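Local coordinates for 6-phosphofructokinase isozyme 2 (Escherichia coli, PDB 3UMO), which catalyses the ATP-dependent phosphorylation of fructose 6-phosphate to fructose 1,6-bisphosphate, the first committing step of glycolysis, as a homodimer, at residues Q124-E129 / Q159-I164; R3-T8 / S54-F59; K148-I153 / L172-A177; A218-V223 / G232-N237. All coordinates share one frame; numbering follows the deposited sequence.

Interaction 1: residues Q124-E129 / Q159-I164; sequences QVLEIE and QGIRCI
A type I beta turn from Val125 to Ile128 follows helix 115-125 and meets the turn that leads helix 146-158 into strand 162-166. Gln159 and Ile161 reach across from the second turn. The Gln159 carboxamide does the polar work. Its NE2 donates to Leu126 O at 3.1 Å, with an N-H...O angle of 159°. The oxygen lies in the amide plane of Gln159, but the donor sits above the Leu126 carbonyl plane. CG of Gln159 stands between its backbone N and carbonyl carbon (chi1 56°), and the chain runs extended from there to the turn. The other side of the amide meets carbon: OE1 packs on Leu126 CD2 at 3.4 Å, the two side chains crossing at about a right angle. A water ties the same corner together. It accepts from Gln159 NE2 at 2.7 Å and donates to Ile128 O and Gln159 O. NE2 thus has two acceptors, which should fix the rotation of the amide.

Next to this polar corner the contact is apolar. Ile161 points at the turn, and its CD1 comes within 3.8 Å of Ile128 CB. The same methyl lies 3.4 Å from Val125 O and more loosely touches Val125 CG1. Leu134 of the neighbouring strand 133-137 packs on Val125, Ile128 and Ile161. Gly160, with positive phi, is the C' residue of a Schellman motif that ends helix 146-158. The contact therefore joins two successive helix-to-strand turns at one end of the parallel sheet, as in the alpha/beta fold of the ribokinase family.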
loop_
_atom_site.group_PDB
_atom_site.type_symbol
_atom_site.label_atom_id
_atom_site.label_comp_id
_atom_site.label_asym_id
_atom_site.label_seq_id
_atom_site.Cartn_x
_atom_site.Cartn_y
_atom_site.Cartn_z
ATOM N N GLN A 124 -17.398 9.048 -40.991
ATOM C CA GLN A 124 -18.530 9.255 -40.088
ATOM C C GLN A 124 -18.595 10.704 -39.613
ATOM O O GLN A 124 -19.660 11.320 -39.602
ATOM C CB GLN A 124 -18.447 8.318 -38.877
ATOM C CG GLN A 124 -18.853 6.876 -39.168
ATOM C CD GLN A 124 -20.247 6.764 -39.767
ATOM O OE1 GLN A 124 -20.434 6.153 -40.820
ATOM N NE2 GLN A 124 -21.232 7.353 -39.097
ATOM N N VAL A 125 -17.442 11.239 -39.224
ATOM C CA VAL A 125 -17.360 12.608 -38.726
ATOM C C VAL A 125 -17.792 13.627 -39.777
ATOM O O VAL A 125 -18.493 14.585 -39.465
ATOM C CB VAL A 125 -15.938 12.941 -38.231
ATOM C CG1 VAL A 125 -15.790 14.433 -37.973
ATOM C CG2 VAL A 125 -15.625 12.150 -36.974
ATOM N N LEU A 126 -17.393 13.409 -41.024
ATOM C CA LEU A 126 -17.712 14.359 -42.084
ATOM C C LEU A 126 -19.160 14.256 -42.579
ATOM O O LEU A 126 -19.580 15.014 -43.460
ATOM C CB LEU A 126 -16.701 14.251 -43.231
ATOM C CG LEU A 126 -15.271 14.550 -42.761
ATOM C CD1 LEU A 126 -14.278 14.503 -43.916
ATOM C CD2 LEU A 126 -15.207 15.899 -42.041
ATOM N N GLU A 127 -19.921 13.330 -42.005
ATOM C CA GLU A 127 -21.358 13.266 -42.260
ATOM C C GLU A 127 -22.124 14.150 -41.283
ATOM O O GLU A 127 -23.326 14.364 -41.435
ATOM C CB GLU A 127 -21.863 11.824 -42.187
ATOM C CG GLU A 127 -21.377 10.951 -43.329
ATOM C CD GLU A 127 -21.808 9.506 -43.185
ATOM O OE1 GLU A 127 -22.575 9.204 -42.246
ATOM O OE2 GLU A 127 -21.376 8.673 -44.011
ATOM N N ILE A 128 -21.421 14.656 -40.274
ATOM C CA ILE A 128 -22.012 15.585 -39.317
ATOM C C ILE A 128 -22.341 16.887 -40.043
ATOM O O ILE A 128 -21.558 17.354 -40.875
ATOM C CB ILE A 128 -21.052 15.844 -38.135
ATOM C CG1 ILE A 128 -20.881 14.567 -37.309
ATOM C CG2 ILE A 128 -21.554 16.969 -37.261
ATOM C CD1 ILE A 128 -19.740 14.634 -36.307
ATOM N N GLU A 129 -23.509 17.456 -39.751
ATOM C CA GLU A 129 -23.942 18.676 -40.422
ATOM C C GLU A 129 -23.140 19.891 -39.964
ATOM O O GLU A 129 -22.565 19.892 -38.875
ATOM C CB GLU A 129 -25.438 18.917 -40.192
ATOM C CG GLU A 129 -25.845 19.002 -38.732
ATOM C CD GLU A 129 -26.246 17.657 -38.152
ATOM O OE1 GLU A 129 -25.445 16.698 -38.209
ATOM O OE2 GLU A 129 -27.381 17.559 -37.646
ATOM N N GLN A 159 -15.825 22.473 -42.804
ATOM C CA GLN A 159 -17.227 22.408 -43.192
ATOM C C GLN A 159 -18.169 22.735 -42.043
ATOM O O GLN A 159 -19.298 22.242 -41.991
ATOM C CB GLN A 159 -17.555 21.032 -43.747
ATOM C CG GLN A 159 -17.226 19.922 -42.795
ATOM C CD GLN A 159 -17.506 18.573 -43.390
ATOM O OE1 GLN A 159 -16.725 18.072 -44.197
ATOM N NE2 GLN A 159 -18.633 17.976 -43.012
ATOM N N GLY A 160 -17.694 23.559 -41.118
ATOM C CA GLY A 160 -18.561 24.143 -40.115
ATOM C C GLY A 160 -18.853 23.290 -38.900
ATOM O O GLY A 160 -19.729 23.637 -38.111
ATOM N N ILE A 161 -18.133 22.185 -38.736
ATOM C CA ILE A 161 -18.278 21.390 -37.517
ATOM C C ILE A 161 -17.496 22.049 -36.386
ATOM O O ILE A 161 -16.302 22.330 -36.530
ATOM C CB ILE A 161 -17.799 19.943 -37.708
ATOM C CG1 ILE A 161 -18.620 19.258 -38.803
ATOM C CG2 ILE A 161 -17.906 19.171 -36.391
ATOM C CD1 ILE A 161 -18.069 17.921 -39.238
ATOM N N ARG A 162 -18.175 22.314 -35.272
ATOM C CA ARG A 162 -17.555 22.998 -34.145
ATOM C C ARG A 162 -16.888 21.970 -33.231
ATOM O O ARG A 162 -17.554 21.096 -32.683
ATOM C CB ARG A 162 -18.593 23.833 -33.390
ATOM C CG ARG A 162 -19.261 24.908 -34.258
ATOM C CD ARG A 162 -20.476 25.520 -33.564
ATOM N NE ARG A 162 -20.108 26.474 -32.522
ATOM C CZ ARG A 162 -20.957 26.969 -31.625
ATOM N NH1 ARG A 162 -22.229 26.592 -31.631
ATOM N NH2 ARG A 162 -20.532 27.837 -30.715
ATOM N N CYS A 163 -15.569 22.069 -33.079
ATOM C CA CYS A 163 -14.817 21.034 -32.372
ATOM C C CYS A 163 -14.427 21.395 -30.942
ATOM O O CYS A 163 -13.925 22.489 -30.670
ATOM C CB CYS A 163 -13.573 20.647 -33.175
ATOM S SG CYS A 163 -13.959 19.891 -34.772
ATOM N N ILE A 164 -14.672 20.453 -30.034
ATOM C CA ILE A 164 -14.268 20.570 -28.644
ATOM C C ILE A 164 -13.276 19.448 -28.380
ATOM O O ILE A 164 -13.495 18.308 -28.797
ATOM C CB ILE A 164 -15.490 20.438 -27.714
ATOM C CG1 ILE A 164 -16.442 21.620 -27.941
ATOM C CG2 ILE A 164 -15.065 20.348 -26.251
ATOM C CD1 ILE A 164 -17.752 21.511 -27.168
HETATM O O HOH W 1 -20.673 19.518 -42.234
#

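Interaction 2: residues R3-T8 / S54-F59; sequences RIYTLT and SATAIF
Strands 4-7 and 55-59 run parallel, their axes 4.5 Å apart at the closest and their directions 23° apart. Ile4 O accepts from Thr56 N, and Thr56 O from Thr6 N. Thr6 O then accepts from Ile58 N at 2.7 Å, and Ile58 O from Thr8 N.

Tyr5 and Thr56 stand on one face, side by side and pointing the same way. Tyr5 CD2 lies 3.6 Å from Thr56 CB. Beyond them, Leu7 CD1 meets Ile58 CG2 at 3.9 Å; the Leu7 CG is anti to the backbone N (chi1 177°), and its end leans to the neighbouring strand. Arg3 bends at chi3 and sets one face of its guanidinium over Tyr5 OH, so no N-H points at that oxygen. The hydroxyl's hydrogen bond is to Glu129 OE1. Thr56 OG1 lies at the guanidinium edge, near its plane. A water bridges them: it accepts from Arg3 NH2 at 2.8 Å, donates to Ile4 O and bonds to Thr56 OG1.

These are inner strands of the central sheet of the ribokinase-type fold. Helix 40-50, between the two strands in the chain, packs on the other face against Ile4, Thr6 and Ala55. There Ile4 CG2 touches Ala55 CB at 3.8 Å.

At the C-terminal ends the contact nears the substrate site. Thr6 OG1 hydrogen-bonds the backbone O of Gly41, a substrate-binding residue. A water donates to Thr6 OG1 and Ile58 O and bonds Thr8 OG1 at 2.7 Å. Phe59 CB sits 3.4 Å from Thr8 O, while its ring leads away toward Leu69, Val70 and Leu73 of helix 63-75.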
loop_
_atom_site.group_PDB
_atom_site.type_symbol
_atom_site.label_atom_id
_atom_site.label_comp_id
_atom_site.label_asym_id
_atom_site.label_seq_id
_atom_site.Cartn_x
_atom_site.Cartn_y
_atom_site.Cartn_z
ATOM N N ARG A 3 -27.092 19.788 -32.978
ATOM C CA ARG A 3 -26.819 18.410 -32.596
ATOM C C ARG A 3 -25.406 18.247 -32.039
ATOM O O ARG A 3 -24.497 19.005 -32.379
ATOM C CB ARG A 3 -27.043 17.473 -33.783
ATOM C CG ARG A 3 -28.469 17.525 -34.332
ATOM C CD ARG A 3 -28.749 16.308 -35.183
ATOM N NE ARG A 3 -28.200 15.110 -34.555
ATOM C CZ ARG A 3 -28.269 13.888 -35.069
ATOM N NH1 ARG A 3 -28.867 13.686 -36.237
ATOM N NH2 ARG A 3 -27.731 12.865 -34.418
ATOM N N ILE A 4 -25.234 17.250 -31.177
ATOM C CA ILE A 4 -23.947 16.989 -30.544
ATOM C C ILE A 4 -23.460 15.574 -30.834
ATOM O O ILE A 4 -24.218 14.605 -30.720
ATOM C CB ILE A 4 -24.034 17.187 -29.021
ATOM C CG1 ILE A 4 -24.524 18.601 -28.705
ATOM C CG2 ILE A 4 -22.683 16.933 -28.361
ATOM C CD1 ILE A 4 -24.952 18.792 -27.252
ATOM N N TYR A 5 -22.190 15.465 -31.212
ATOM C CA TYR A 5 -21.555 14.181 -31.451
ATOM C C TYR A 5 -20.290 14.087 -30.620
ATOM O O TYR A 5 -19.676 15.108 -30.294
ATOM C CB TYR A 5 -21.196 14.032 -32.932
ATOM C CG TYR A 5 -22.390 14.036 -33.859
ATOM C CD1 TYR A 5 -22.952 15.229 -34.292
ATOM C CD2 TYR A 5 -22.949 12.845 -34.308
ATOM C CE1 TYR A 5 -24.050 15.236 -35.139
ATOM C CE2 TYR A 5 -24.042 12.843 -35.157
ATOM C CZ TYR A 5 -24.586 14.040 -35.566
ATOM O OH TYR A 5 -25.668 14.041 -36.417
ATOM N N THR A 6 -19.888 12.868 -30.274
ATOM C CA THR A 6 -18.586 12.688 -29.638
ATOM C C THR A 6 -17.759 11.661 -30.396
ATOM O O THR A 6 -18.301 10.805 -31.112
ATOM C CB THR A 6 -18.680 12.272 -28.149
ATOM O OG1 THR A 6 -19.061 10.895 -28.055
ATOM C CG2 THR A 6 -19.664 13.157 -27.383
ATOM N N LEU A 7 -16.445 11.761 -30.244
ATOM C CA LEU A 7 -15.535 10.852 -30.922
ATOM C C LEU A 7 -14.557 10.257 -29.924
ATOM O O LEU A 7 -13.855 10.991 -29.220
ATOM C CB LEU A 7 -14.775 11.579 -32.036
ATOM C CG LEU A 7 -13.739 10.718 -32.757
ATOM C CD1 LEU A 7 -14.420 9.558 -33.466
ATOM C CD2 LEU A 7 -12.933 11.560 -33.742
ATOM N N THR A 8 -14.518 8.927 -29.858
ATOM C CA THR A 8 -13.635 8.217 -28.934
ATOM C C THR A 8 -12.780 7.249 -29.725
ATOM O O THR A 8 -13.241 6.167 -30.088
ATOM C CB THR A 8 -14.435 7.416 -27.893
ATOM O OG1 THR A 8 -15.365 8.286 -27.249
ATOM C CG2 THR A 8 -13.506 6.815 -26.836
ATOM N N SER A 54 -28.840 15.030 -25.600
ATOM C CA SER A 54 -28.572 13.853 -26.417
ATOM C C SER A 54 -27.302 14.059 -27.239
ATOM O O SER A 54 -27.104 15.116 -27.836
ATOM C CB SER A 54 -29.754 13.566 -27.348
ATOM O OG SER A 54 -29.598 12.317 -27.999
ATOM N N ALA A 55 -26.437 13.050 -27.255
ATOM C CA ALA A 55 -25.213 13.105 -28.044
ATOM C C ALA A 55 -24.928 11.741 -28.643
ATOM O O ALA A 55 -25.070 10.718 -27.968
ATOM C CB ALA A 55 -24.033 13.563 -27.187
ATOM N N THR A 56 -24.526 11.728 -29.911
ATOM C CA THR A 56 -24.212 10.479 -30.593
ATOM C C THR A 56 -22.732 10.155 -30.455
ATOM O O THR A 56 -21.877 10.951 -30.848
ATOM C CB THR A 56 -24.587 10.540 -32.080
ATOM O OG1 THR A 56 -25.998 10.758 -32.198
ATOM C CG2 THR A 56 -24.233 9.234 -32.774
ATOM N N ALA A 57 -22.434 8.984 -29.898
ATOM C CA ALA A 57 -21.049 8.559 -29.697
ATOM C C ALA A 57 -20.504 7.815 -30.913
ATOM O O ALA A 57 -21.007 6.752 -31.275
ATOM C CB ALA A 57 -20.933 7.689 -28.457
ATOM N N ILE A 58 -19.459 8.368 -31.525
ATOM C CA ILE A 58 -18.793 7.718 -32.651
ATOM C C ILE A 58 -17.536 7.042 -32.117
ATOM O O ILE A 58 -16.756 7.673 -31.403
ATOM C CB ILE A 58 -18.388 8.744 -33.734
ATOM C CG1 ILE A 58 -19.598 9.572 -34.175
ATOM C CG2 ILE A 58 -17.741 8.045 -34.929
ATOM C CD1 ILE A 58 -19.241 10.754 -35.070
ATOM N N PHE A 59 -17.348 5.765 -32.449
ATOM C CA PHE A 59 -16.184 5.014 -31.969
ATOM C C PHE A 59 -15.995 3.694 -32.714
ATOM O O PHE A 59 -16.952 3.140 -33.261
ATOM C CB PHE A 59 -16.276 4.754 -30.451
ATOM C CG PHE A 59 -17.492 3.972 -30.032
ATOM C CD1 PHE A 59 -17.444 2.587 -29.936
ATOM C CD2 PHE A 59 -18.680 4.624 -29.716
ATOM C CE1 PHE A 59 -18.566 1.857 -29.548
ATOM C CE2 PHE A 59 -19.808 3.905 -29.324
ATOM C CZ PHE A 59 -19.750 2.517 -29.240
HETATM O O HOH W 2 -26.596 13.502 -31.979
HETATM O O HOH W 3 -27.679 16.079 -30.304
HETATM O O HOH W 4 -17.599 8.588 -28.823
#

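Interaction 3: residues K148-I153 / L172-A177; sequences KLTQLI and LSAALA
Thr150 lies over the last turn of helix 169-175, with its hydroxyl against the backbone of Ala174. OG1 donates to Ala174 O at 2.7 Å, a short bond. The donor comes in above the carbonyl plane, 39° out of it, at a C=O...O angle of 121°. With OG1 anti to the carbonyl carbon of Thr150 (chi1 -65°), the hydroxyl is held out from its own helix toward the other one. Its oxygen also rests 3.7 Å from Ala174 CB. The accepting carbonyl belongs to the last turn, where the backbone bonds are mostly weak: Ala177 N to the same Ala174 O is one of these. The hydroxyl gives this oxygen a second, shorter partner.

One turn further along helix 146-158, Ile153 brings in the main apolar contact. Its CD1 sits 3.6 Å from both CB and CA of Ala175, so the methyl lies against the small residue and its backbone. Leu149 CD2 adds a looser touch on the same Ala175 CB at 4.3 Å. Small side chains at Ala174 and Ala175 let the helices come close; Thr150 and Ala175 have CA atoms only 5.4 Å apart. Ala175 O is buried by the contact and has no partner in the model. Ile178, just past the helix end, packs on Thr150 and Ile153, and Ile181 also packs on Ile153.

Helices 146-158 and 169-175, before and after strand 162-166 in the chain, pack side by side, as neighbouring helices do in the beta-alpha-beta units of the alpha/beta fold of PfkB kinases.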
loop_
_atom_site.group_PDB
_atom_site.type_symbol
_atom_site.label_atom_id
_atom_site.label_comp_id
_atom_site.label_asym_id
_atom_site.label_seq_id
_atom_site.Cartn_x
_atom_site.Cartn_y
_atom_site.Cartn_z
ATOM N N LYS A 148 -2.657 12.437 -38.520
ATOM C CA LYS A 148 -3.996 12.011 -38.932
ATOM C C LYS A 148 -5.079 12.610 -38.033
ATOM O O LYS A 148 -6.198 12.878 -38.480
ATOM C CB LYS A 148 -4.108 10.480 -38.946
ATOM C CG LYS A 148 -3.159 9.784 -39.906
ATOM C CD LYS A 148 -3.414 10.181 -41.356
ATOM C CE LYS A 148 -4.738 9.643 -41.882
ATOM N NZ LYS A 148 -5.868 10.606 -41.742
ATOM N N LEU A 149 -4.747 12.806 -36.764
ATOM C CA LEU A 149 -5.665 13.458 -35.843
ATOM C C LEU A 149 -5.812 14.925 -36.225
ATOM O O LEU A 149 -6.911 15.476 -36.203
ATOM C CB LEU A 149 -5.168 13.335 -34.404
ATOM C CG LEU A 149 -6.028 14.019 -33.342
ATOM C CD1 LEU A 149 -7.434 13.427 -33.320
ATOM C CD2 LEU A 149 -5.370 13.898 -31.973
ATOM N N THR A 150 -4.693 15.548 -36.582
ATOM C CA THR A 150 -4.702 16.923 -37.061
ATOM C C THR A 150 -5.554 17.033 -38.326
ATOM O O THR A 150 -6.381 17.937 -38.453
ATOM C CB THR A 150 -3.270 17.423 -37.341
ATOM O OG1 THR A 150 -2.534 17.482 -36.113
ATOM C CG2 THR A 150 -3.292 18.801 -37.973
ATOM N N GLN A 151 -5.359 16.095 -39.248
ATOM C CA GLN A 151 -6.105 16.077 -40.502
ATOM C C GLN A 151 -7.603 15.928 -40.281
ATOM O O GLN A 151 -8.400 16.541 -40.989
ATOM C CB GLN A 151 -5.602 14.955 -41.414
ATOM C CG GLN A 151 -4.244 15.236 -42.041
ATOM C CD GLN A 151 -3.602 13.993 -42.630
ATOM O OE1 GLN A 151 -4.280 13.004 -42.917
ATOM N NE2 GLN A 151 -2.285 14.035 -42.805
ATOM N N LEU A 152 -7.985 15.116 -39.301
ATOM C CA LEU A 152 -9.403 14.872 -39.052
ATOM C C LEU A 152 -10.070 16.151 -38.566
ATOM O O LEU A 152 -11.138 16.534 -39.046
ATOM C CB LEU A 152 -9.599 13.742 -38.036
ATOM C CG LEU A 152 -11.045 13.343 -37.726
ATOM C CD1 LEU A 152 -11.161 11.836 -37.563
ATOM C CD2 LEU A 152 -11.547 14.042 -36.472
ATOM N N ILE A 153 -9.422 16.813 -37.616
ATOM C CA ILE A 153 -9.961 18.033 -37.038
ATOM C C ILE A 153 -10.006 19.161 -38.063
ATOM O O ILE A 153 -10.989 19.904 -38.129
ATOM C CB ILE A 153 -9.189 18.428 -35.766
ATOM C CG1 ILE A 153 -9.495 17.417 -34.662
ATOM C CG2 ILE A 153 -9.561 19.830 -35.320
ATOM C CD1 ILE A 153 -8.463 17.382 -33.571
ATOM N N LEU A 172 -3.006 16.071 -27.676
ATOM C CA LEU A 172 -3.613 17.373 -27.391
ATOM C C LEU A 172 -2.939 18.476 -28.211
ATOM O O LEU A 172 -3.605 19.332 -28.796
ATOM C CB LEU A 172 -3.536 17.689 -25.892
ATOM C CG LEU A 172 -4.128 19.030 -25.438
ATOM C CD1 LEU A 172 -5.617 19.119 -25.771
ATOM C CD2 LEU A 172 -3.906 19.233 -23.944
ATOM N N SER A 173 -1.612 18.453 -28.253
ATOM C CA SER A 173 -0.875 19.424 -29.052
ATOM C C SER A 173 -1.234 19.293 -30.532
ATOM O O SER A 173 -1.373 20.290 -31.238
ATOM C CB SER A 173 0.633 19.252 -28.861
ATOM O OG SER A 173 0.994 19.406 -27.499
ATOM N N ALA A 174 -1.387 18.056 -30.991
ATOM C CA ALA A 174 -1.689 17.795 -32.396
ATOM C C ALA A 174 -3.101 18.255 -32.734
ATOM O O ALA A 174 -3.370 18.714 -33.840
ATOM C CB ALA A 174 -1.524 16.314 -32.710
ATOM N N ALA A 175 -3.997 18.129 -31.763
ATOM C CA ALA A 175 -5.394 18.500 -31.956
ATOM C C ALA A 175 -5.547 20.013 -32.032
ATOM O O ALA A 175 -6.498 20.520 -32.622
ATOM C CB ALA A 175 -6.252 17.930 -30.829
ATOM N N LEU A 176 -4.604 20.726 -31.424
ATOM C CA LEU A 176 -4.633 22.186 -31.375
ATOM C C LEU A 176 -3.695 22.812 -32.401
ATOM O O LEU A 176 -3.550 24.036 -32.457
ATOM C CB LEU A 176 -4.240 22.674 -29.980
ATOM C CG LEU A 176 -5.320 22.767 -28.904
ATOM C CD1 LEU A 176 -4.731 22.420 -27.554
ATOM C CD2 LEU A 176 -5.912 24.170 -28.873
ATOM N N ALA A 177 -3.046 21.974 -33.201
ATOM C CA ALA A 177 -2.073 22.461 -34.173
ATOM C C ALA A 177 -2.735 23.308 -35.260
ATOM O O ALA A 177 -2.133 24.246 -35.788
ATOM C CB ALA A 177 -1.303 21.299 -34.786
#

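Interaction 4: residues A218-V223 / G232-N237; sequences AKRVVV and GVDSEN
Val221 and Val233 form the tight part of this contact, an antiparallel hydrogen-bonded pair. Val233 N donates to Val221 O at 2.8 Å. Val221 N returns the bond to Val233 O at 3.1 Å. Next to it, Val222 and Gly232 form a non-hydrogen-bonded pair with CA atoms 4.2 Å apart. Gly232 has no side chain, and Val222 CG2 lies 4.2 Å from its CA. Both valines of the bonded pair point to one face, where helix 204-214 packs on them. Val222 points to the other, toward Met275 and Val276 of helix 272-286.

Toward the exposed Lys219 and Ser235 direct backbone bonding stops. Arg220 and Asp234 lie side by side, pointing the same way, but do not form a salt bridge. Asp234 OD1 touches Arg220 CG at 3.4 Å, while NE is 4.4 Å from it and no N-H points at the oxygen. The guanidinium and carboxylate planes are 57° apart. The stronger partner of Arg220 is Glu182, which its NH1 meets in a salt bridge; Lys219 NZ pairs with the same carboxylate. Here a water takes over from direct bonds: it donates to Lys219 O at 2.6 Å and accepts weakly from Ser235 N.

Arg220 and Val222 also bond through their backbones to Val184 of the parallel sheet. The hairpin 221-224/230-233 thus extends the central sheet, and its turn includes ATP-binding residues from Ser224 to Gly229.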
loop_
_atom_site.group_PDB
_atom_site.type_symbol
_atom_site.label_atom_id
_atom_site.label_comp_id
_atom_site.label_asym_id
_atom_site.label_seq_id
_atom_site.Cartn_x
_atom_site.Cartn_y
_atom_site.Cartn_z
ATOM N N ALA A 218 -7.282 28.132 -29.685
ATOM C CA ALA A 218 -8.619 27.818 -29.193
ATOM C C ALA A 218 -9.389 29.102 -28.920
ATOM O O ALA A 218 -8.806 30.106 -28.501
ATOM C CB ALA A 218 -8.545 26.955 -27.933
ATOM N N LYS A 219 -10.695 29.073 -29.163
ATOM C CA LYS A 219 -11.546 30.224 -28.864
ATOM C C LYS A 219 -11.749 30.344 -27.361
ATOM O O LYS A 219 -11.761 31.441 -26.802
ATOM C CB LYS A 219 -12.899 30.091 -29.567
ATOM C CG LYS A 219 -12.813 30.175 -31.096
ATOM C CD LYS A 219 -14.203 30.300 -31.720
ATOM C CE LYS A 219 -14.145 30.411 -33.241
ATOM N NZ LYS A 219 -13.821 29.111 -33.888
ATOM N N ARG A 220 -11.905 29.196 -26.715
ATOM C CA ARG A 220 -12.121 29.131 -25.281
ATOM C C ARG A 220 -11.226 28.063 -24.673
ATOM O O ARG A 220 -11.102 26.964 -25.214
ATOM C CB ARG A 220 -13.579 28.789 -24.986
ATOM C CG ARG A 220 -14.590 29.659 -25.722
ATOM C CD ARG A 220 -15.995 29.088 -25.574
ATOM N NE ARG A 220 -16.951 29.780 -26.435
ATOM C CZ ARG A 220 -17.108 29.530 -27.731
ATOM N NH1 ARG A 220 -16.368 28.603 -28.330
ATOM N NH2 ARG A 220 -18.003 30.210 -28.434
ATOM N N VAL A 221 -10.603 28.397 -23.550
ATOM C CA VAL A 221 -9.796 27.443 -22.808
ATOM C C VAL A 221 -10.356 27.374 -21.400
ATOM O O VAL A 221 -10.451 28.391 -20.707
ATOM C CB VAL A 221 -8.312 27.861 -22.752
ATOM C CG1 VAL A 221 -7.529 26.929 -21.820
ATOM C CG2 VAL A 221 -7.709 27.856 -24.146
ATOM N N VAL A 222 -10.762 26.187 -20.985
ATOM C CA VAL A 222 -11.181 26.015 -19.608
ATOM C C VAL A 222 -10.189 25.088 -18.931
ATOM O O VAL A 222 -10.137 23.899 -19.239
ATOM C CB VAL A 222 -12.614 25.454 -19.513
ATOM C CG1 VAL A 222 -13.002 25.207 -18.052
ATOM C CG2 VAL A 222 -13.590 26.424 -20.163
ATOM N N VAL A 223 -9.383 25.641 -18.032
ATOM C CA VAL A 223 -8.446 24.823 -17.283
ATOM C C VAL A 223 -9.156 24.297 -16.046
ATOM O O VAL A 223 -9.528 25.061 -15.154
ATOM C CB VAL A 223 -7.211 25.612 -16.841
ATOM C CG1 VAL A 223 -6.180 24.657 -16.241
ATOM C CG2 VAL A 223 -6.614 26.369 -18.020
ATOM N N GLY A 232 -11.857 29.718 -16.733
ATOM C CA GLY A 232 -12.293 29.823 -18.112
ATOM C C GLY A 232 -11.777 31.102 -18.737
ATOM O O GLY A 232 -11.882 32.180 -18.147
ATOM N N VAL A 233 -11.205 30.981 -19.931
ATOM C CA VAL A 233 -10.621 32.128 -20.618
ATOM C C VAL A 233 -11.197 32.295 -22.026
ATOM O O VAL A 233 -11.370 31.311 -22.754
ATOM C CB VAL A 233 -9.077 32.018 -20.662
ATOM C CG1 VAL A 233 -8.476 33.073 -21.568
ATOM C CG2 VAL A 233 -8.501 32.140 -19.259
ATOM N N ASP A 234 -11.505 33.548 -22.370
ATOM C CA ASP A 234 -12.021 33.960 -23.667
ATOM C C ASP A 234 -11.072 34.994 -24.237
ATOM O O ASP A 234 -10.066 35.333 -23.616
ATOM C CB ASP A 234 -13.364 34.668 -23.486
ATOM C CG ASP A 234 -14.520 33.868 -24.009
ATOM O OD1 ASP A 234 -14.282 32.891 -24.750
ATOM O OD2 ASP A 234 -15.670 34.227 -23.683
ATOM N N SER A 235 -11.414 35.533 -25.403
ATOM C CA SER A 235 -10.685 36.672 -25.934
ATOM C C SER A 235 -11.068 37.925 -25.148
ATOM O O SER A 235 -10.368 38.936 -25.197
ATOM C CB SER A 235 -10.988 36.873 -27.424
ATOM O OG SER A 235 -12.348 37.220 -27.637
ATOM N N GLU A 236 -12.174 37.842 -24.412
ATOM C CA GLU A 236 -12.722 38.997 -23.708
ATOM C C GLU A 236 -12.850 38.794 -22.202
ATOM O O GLU A 236 -12.891 39.761 -21.440
ATOM C CB GLU A 236 -14.097 39.353 -24.278
ATOM C CG GLU A 236 -14.083 39.706 -25.757
ATOM C CD GLU A 236 -15.468 39.671 -26.370
ATOM O OE1 GLU A 236 -16.449 39.515 -25.612
ATOM O OE2 GLU A 236 -15.575 39.794 -27.609
ATOM N N ASN A 237 -12.920 37.542 -21.766
ATOM C CA ASN A 237 -13.190 37.270 -20.360
ATOM C C ASN A 237 -12.262 36.259 -19.708
ATOM O O ASN A 237 -11.640 35.425 -20.375
ATOM C CB ASN A 237 -14.637 36.806 -20.177
ATOM C CG ASN A 237 -15.642 37.902 -20.462
ATOM O OD1 ASN A 237 -16.459 37.791 -21.378
ATOM N ND2 ASN A 237 -15.596 38.966 -19.669
HETATM O O HOH W 5 -12.021 33.716 -27.966
#

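In the fold
Interaction 2 comes first in the chain, then interactions 1 and 3, whose segments alternate, and last interaction 4. Interactions 1 and 2 reach the same parallel sheet and have centres about 11 Å apart. They touch where Ile128 packs on Tyr5. Interaction 3 lies about 14 Å from interaction 1, centre to centre. Helix 146-158, strand 162-166 and helix 169-175 follow one another and link the two. Leu7 of interaction 2 packs on Leu152 of interaction 3. Interaction 4 lies beyond edge strand 183-184, where strand 221-224 continues the sheet into an antiparallel hairpin. Its centre is about 23 Å from that of interaction 2, and it meets interaction 3 through Leu176 and Ala218. The set runs from near the sugar site to near bound ATP.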